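Local structure of Afp3 (Serratia entomophila, 6RBN) at residues Pro41-Gly45 with Val46-Ile50; Ile414-Thr417 with Gln418-Asn422. The protein probably builds part of the contractile sheath around the inner tube of the anti-feeding prophage, a phage-tail-like injection system. All coordinates share one frame; numbering follows the deposited sequence.

Interaction 1: Pro41-Gly45 with Val46-Ile50; sequences PELAG and VITRI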
loop_
_atom_site.group_PDB
_atom_site.type_symbol
_atom_site.label_atom_id
_atom_site.label_comp_id
_atom_site.label_asym_id
_atom_site.label_seq_id
_atom_site.Cartn_x
_atom_site.Cartn_y
_atom_site.Cartn_z
ATOM N N PRO D 41 44.020 28.404 62.130
ATOM C CA PRO D 41 44.718 27.195 62.586
ATOM C C PRO D 41 43.854 25.955 62.750
ATOM O O PRO D 41 44.315 24.996 63.373
ATOM C CB PRO D 41 45.279 27.633 63.947
ATOM C CG PRO D 41 44.300 28.627 64.436
ATOM C CD PRO D 41 43.814 29.368 63.224
ATOM N N GLU D 42 42.622 25.917 62.238
ATOM C CA GLU D 42 41.860 24.677 62.349
ATOM C C GLU D 42 42.328 23.631 61.346
ATOM O O GLU D 42 42.161 22.432 61.589
ATOM C CB GLU D 42 40.357 24.936 62.184
ATOM C CG GLU D 42 39.915 25.363 60.797
ATOM C CD GLU D 42 39.916 26.863 60.626
ATOM O OE1 GLU D 42 40.457 27.561 61.507
ATOM O OE2 GLU D 42 39.382 27.347 59.605
ATOM N N LEU D 43 42.910 24.051 60.227
ATOM C CA LEU D 43 43.411 23.121 59.216
ATOM C C LEU D 43 44.915 22.895 59.376
ATOM O O LEU D 43 45.714 23.048 58.460
ATOM C CB LEU D 43 43.018 23.610 57.819
ATOM C CG LEU D 43 43.190 25.042 57.293
ATOM C CD1 LEU D 43 44.468 25.298 56.527
ATOM C CD2 LEU D 43 41.996 25.395 56.430
ATOM N N ALA D 44 45.287 22.460 60.577
ATOM C CA ALA D 44 46.687 22.237 60.909
ATOM C C ALA D 44 47.114 20.784 60.783
ATOM O O ALA D 44 48.248 20.518 60.374
ATOM C CB ALA D 44 46.976 22.720 62.334
ATOM N N GLY D 45 46.243 19.839 61.120
ATOM C CA GLY D 45 46.601 18.436 61.053
ATOM C C GLY D 45 45.711 17.623 60.140
ATOM O O GLY D 45 45.706 16.390 60.210
ATOM N N VAL D 46 44.950 18.296 59.282
ATOM C CA VAL D 46 44.027 17.616 58.382
ATOM C C VAL D 46 44.440 17.858 56.937
ATOM O O VAL D 46 45.368 18.627 56.663
ATOM C CB VAL D 46 42.579 18.075 58.620
ATOM C CG1 VAL D 46 42.137 17.717 60.024
ATOM C CG2 VAL D 46 42.454 19.564 58.381
ATOM N N ILE D 47 43.750 17.206 56.009
ATOM C CA ILE D 47 44.014 17.329 54.582
ATOM C C ILE D 47 42.952 18.226 53.965
ATOM O O ILE D 47 41.752 17.970 54.113
ATOM C CB ILE D 47 44.033 15.949 53.903
ATOM C CG1 ILE D 47 45.211 15.124 54.413
ATOM C CG2 ILE D 47 44.080 16.088 52.397
ATOM C CD1 ILE D 47 45.176 13.687 53.979
ATOM N N THR D 48 43.391 19.279 53.279
ATOM C CA THR D 48 42.492 20.237 52.655
ATOM C C THR D 48 42.644 20.199 51.142
ATOM O O THR D 48 43.727 19.937 50.617
ATOM C CB THR D 48 42.757 21.657 53.150
ATOM O OG1 THR D 48 44.102 22.028 52.826
ATOM C CG2 THR D 48 42.568 21.736 54.647
ATOM N N ARG D 49 41.545 20.477 50.446
ATOM C CA ARG D 49 41.533 20.519 48.992
ATOM C C ARG D 49 41.795 21.942 48.519
ATOM O O ARG D 49 41.168 22.889 49.004
ATOM C CB ARG D 49 40.193 20.025 48.448
ATOM C CG ARG D 49 40.143 19.937 46.941
ATOM C CD ARG D 49 38.801 19.440 46.457
ATOM N NE ARG D 49 38.767 19.329 45.005
ATOM C CZ ARG D 49 38.420 20.321 44.192
ATOM N NH1 ARG D 49 38.080 21.499 44.689
ATOM N NH2 ARG D 49 38.417 20.133 42.881
ATOM N N ILE D 50 42.720 22.090 47.576
ATOM C CA ILE D 50 43.142 23.389 47.066
ATOM C C ILE D 50 42.856 23.389 45.569
ATOM O O ILE D 50 43.692 22.963 44.766
ATOM C CB ILE D 50 44.619 23.668 47.363
ATOM C CG1 ILE D 50 44.863 23.599 48.865
ATOM C CG2 ILE D 50 45.029 25.037 46.884
ATOM C CD1 ILE D 50 44.092 24.623 49.656
#

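Interaction 2: Ile414-Thr417 with Gln418-Asn422; sequences ITMT and QDEIN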
loop_
_atom_site.group_PDB
_atom_site.type_symbol
_atom_site.label_atom_id
_atom_site.label_comp_id
_atom_site.label_asym_id
_atom_site.label_seq_id
_atom_site.Cartn_x
_atom_site.Cartn_y
_atom_site.Cartn_z
ATOM N N ILE D 414 33.158 -21.241 35.879
ATOM C CA ILE D 414 34.352 -20.464 35.581
ATOM C C ILE D 414 34.483 -19.402 36.663
ATOM O O ILE D 414 33.494 -18.757 37.020
ATOM C CB ILE D 414 34.282 -19.806 34.187
ATOM C CG1 ILE D 414 33.960 -20.823 33.091
ATOM C CG2 ILE D 414 35.596 -19.155 33.831
ATOM C CD1 ILE D 414 32.498 -20.844 32.658
ATOM N N THR D 415 35.690 -19.248 37.207
ATOM C CA THR D 415 36.153 -18.223 38.161
ATOM C C THR D 415 35.538 -18.328 39.555
ATOM O O THR D 415 35.982 -17.598 40.443
ATOM C CB THR D 415 35.929 -16.771 37.691
ATOM O OG1 THR D 415 34.530 -16.481 37.652
ATOM C CG2 THR D 415 36.508 -16.545 36.317
ATOM N N MET D 416 34.564 -19.201 39.794
ATOM C CA MET D 416 33.974 -19.331 41.119
ATOM C C MET D 416 33.674 -20.787 41.428
ATOM O O MET D 416 33.810 -21.669 40.579
ATOM C CB MET D 416 32.690 -18.511 41.283
ATOM C CG MET D 416 32.907 -17.043 41.556
ATOM S SD MET D 416 31.403 -16.200 42.065
ATOM C CE MET D 416 30.658 -15.777 40.507
ATOM N N THR D 417 33.313 -21.026 42.683
ATOM C CA THR D 417 32.726 -22.271 43.144
ATOM C C THR D 417 31.461 -21.929 43.915
ATOM O O THR D 417 31.278 -20.793 44.352
ATOM C CB THR D 417 33.679 -23.074 44.041
ATOM O OG1 THR D 417 34.030 -22.294 45.190
ATOM C CG2 THR D 417 34.940 -23.477 43.291
ATOM N N GLN D 418 30.596 -22.933 44.092
ATOM C CA GLN D 418 29.308 -22.715 44.750
ATOM C C GLN D 418 29.473 -22.335 46.219
ATOM O O GLN D 418 28.641 -21.599 46.764
ATOM C CB GLN D 418 28.439 -23.965 44.597
ATOM C CG GLN D 418 27.035 -23.857 45.165
ATOM C CD GLN D 418 26.237 -22.733 44.544
ATOM O OE1 GLN D 418 26.044 -21.684 45.156
ATOM N NE2 GLN D 418 25.762 -22.948 43.328
ATOM N N ASP D 419 30.562 -22.768 46.857
ATOM C CA ASP D 419 30.844 -22.361 48.227
ATOM C C ASP D 419 31.210 -20.883 48.325
ATOM O O ASP D 419 31.065 -20.289 49.398
ATOM C CB ASP D 419 31.967 -23.228 48.801
ATOM C CG ASP D 419 32.164 -23.024 50.291
ATOM O OD1 ASP D 419 31.335 -23.525 51.079
ATOM O OD2 ASP D 419 33.147 -22.355 50.675
ATOM N N GLU D 420 31.650 -20.270 47.228
ATOM C CA GLU D 420 32.016 -18.860 47.224
ATOM C C GLU D 420 30.834 -17.938 46.971
ATOM O O GLU D 420 30.839 -16.801 47.453
ATOM C CB GLU D 420 33.100 -18.613 46.177
ATOM C CG GLU D 420 34.435 -19.218 46.552
ATOM C CD GLU D 420 35.443 -19.140 45.430
ATOM O OE1 GLU D 420 35.041 -18.796 44.302
ATOM O OE2 GLU D 420 36.633 -19.424 45.671
ATOM N N ILE D 421 29.827 -18.387 46.216
ATOM C CA ILE D 421 28.589 -17.621 46.104
ATOM C C ILE D 421 27.870 -17.577 47.447
ATOM O O ILE D 421 27.342 -16.533 47.851
ATOM C CB ILE D 421 27.694 -18.193 44.984
ATOM C CG1 ILE D 421 28.255 -17.854 43.605
ATOM C CG2 ILE D 421 26.264 -17.693 45.072
ATOM C CD1 ILE D 421 29.024 -18.935 42.948
ATOM N N ASN D 422 27.894 -18.692 48.184
ATOM C CA ASN D 422 27.143 -18.800 49.431
ATOM C C ASN D 422 27.702 -17.900 50.523
ATOM O O ASN D 422 26.961 -17.492 51.423
ATOM C CB ASN D 422 27.126 -20.250 49.902
ATOM C CG ASN D 422 26.317 -21.145 48.996
ATOM O OD1 ASN D 422 25.249 -20.764 48.525
ATOM N ND2 ASN D 422 26.820 -22.345 48.747
#

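Interaction 1: Pro41-Gly45 with Val46-Ile50
T48 and L43 meet because the first torsion of T48 (chi1 60°) sets OG1 between its backbone N and carbonyl carbon and leaves CG2 anti to that carbon, the methyl then resting on L43. CG2 of T48 lies 3.7 Å from CB of L43 and 4.1 Å from its CD2, the two side chains crossing at about a right angle. V46 joins in from nearer the bend: at chi1 -63° its CG2 reaches back over L43, 3.8 Å from CA and 4.1 Å from CB of that residue. One leucine is thus touched by two methyls from beyond the turn, an example of a sharp bend whose inner side is filled by methyl and leucine carbons. No hydrogen bond ties the two halves to each other; within the first, A44 N makes a weak bond of 3.3 Å to E42 O. The patch is mostly exposed, although L43 is buried, helped by P38 and by F60, which T48 also touches. Beyond the turn the chain enters strand 48-49, an outermost strand within this chain's mixed sheet, running antiparallel to 127-130 with T48 bonded through the backbone to L128, while I50 packs on Y56 and L59 of helix 53-59.

Interaction 2: Ile414-Thr417 with Gln418-Asn422
T415 comes first among the residues that approach the helix, its carbonyl O lying 4.1 Å from OE1 of E420. OG1 has two carbonyl acceptors in reach, I414 O and I427 O of strand 425-432, its single proton shared between them or serving one at a time; the side chain packs on S19 of a neighbouring Afp2 chain. M416 follows, and sends its thioether across I421 at about a right angle, with SD 3.7 Å from CD1; both side chains also rest on W377 of helix 374-392. The backbone of M416 passes the end of the E420 carboxylate, OE1 being 3.4 Å from M416 CA. T417 then takes the N-cap position. Its N-H points to OE1 of E420 over 3.3 Å, with an angle of 145° at the hydrogen, and meets that oxygen from above the carboxylate plane, 60° out of it. The glutamate gets there with CG anti to its carbonyl carbon (chi1 -70°) and an extended chain beyond, folding back over the cap residue, where T417 OG1 lies 3.4 Å from its CG. T417 O accepts E420 N at 2.9 Å and, weakly, I421 N at 3.4 Å, which starts the first turn. A carboxylate at this end of a helix would probably be favoured by the helix dipole. The side chain of the third helical residue accepting the N-H of the N-cap is one half of a capping box; the threonine hydroxyl does not supply the other half, and the contact of M416 (N') with I421 (N4) is the hydrophobic staple that often accompanies such a box.

Interaction 1 closes long before interaction 2 opens along the chain, and the two never touch: their centres are 45 Å apart and their nearest atoms about 34 Å. They share no strand or helix. Residues 41-50 lead into strand 48-49 of the mixed sheet with 31-34 and 127-130, whereas residues 414-422 lie in the connection from strand 406-409 to strand 425-432, which includes helix 418-422, in the sheath C-terminal domain. Together they illustrate two entries into regular structure, one by apolar contacts alone, the other by N-capping together with an apolar contact. They are separate local features in different parts of the subunit: interaction 2 adjoins an Afp2 chain, while no other chain touches interaction 1.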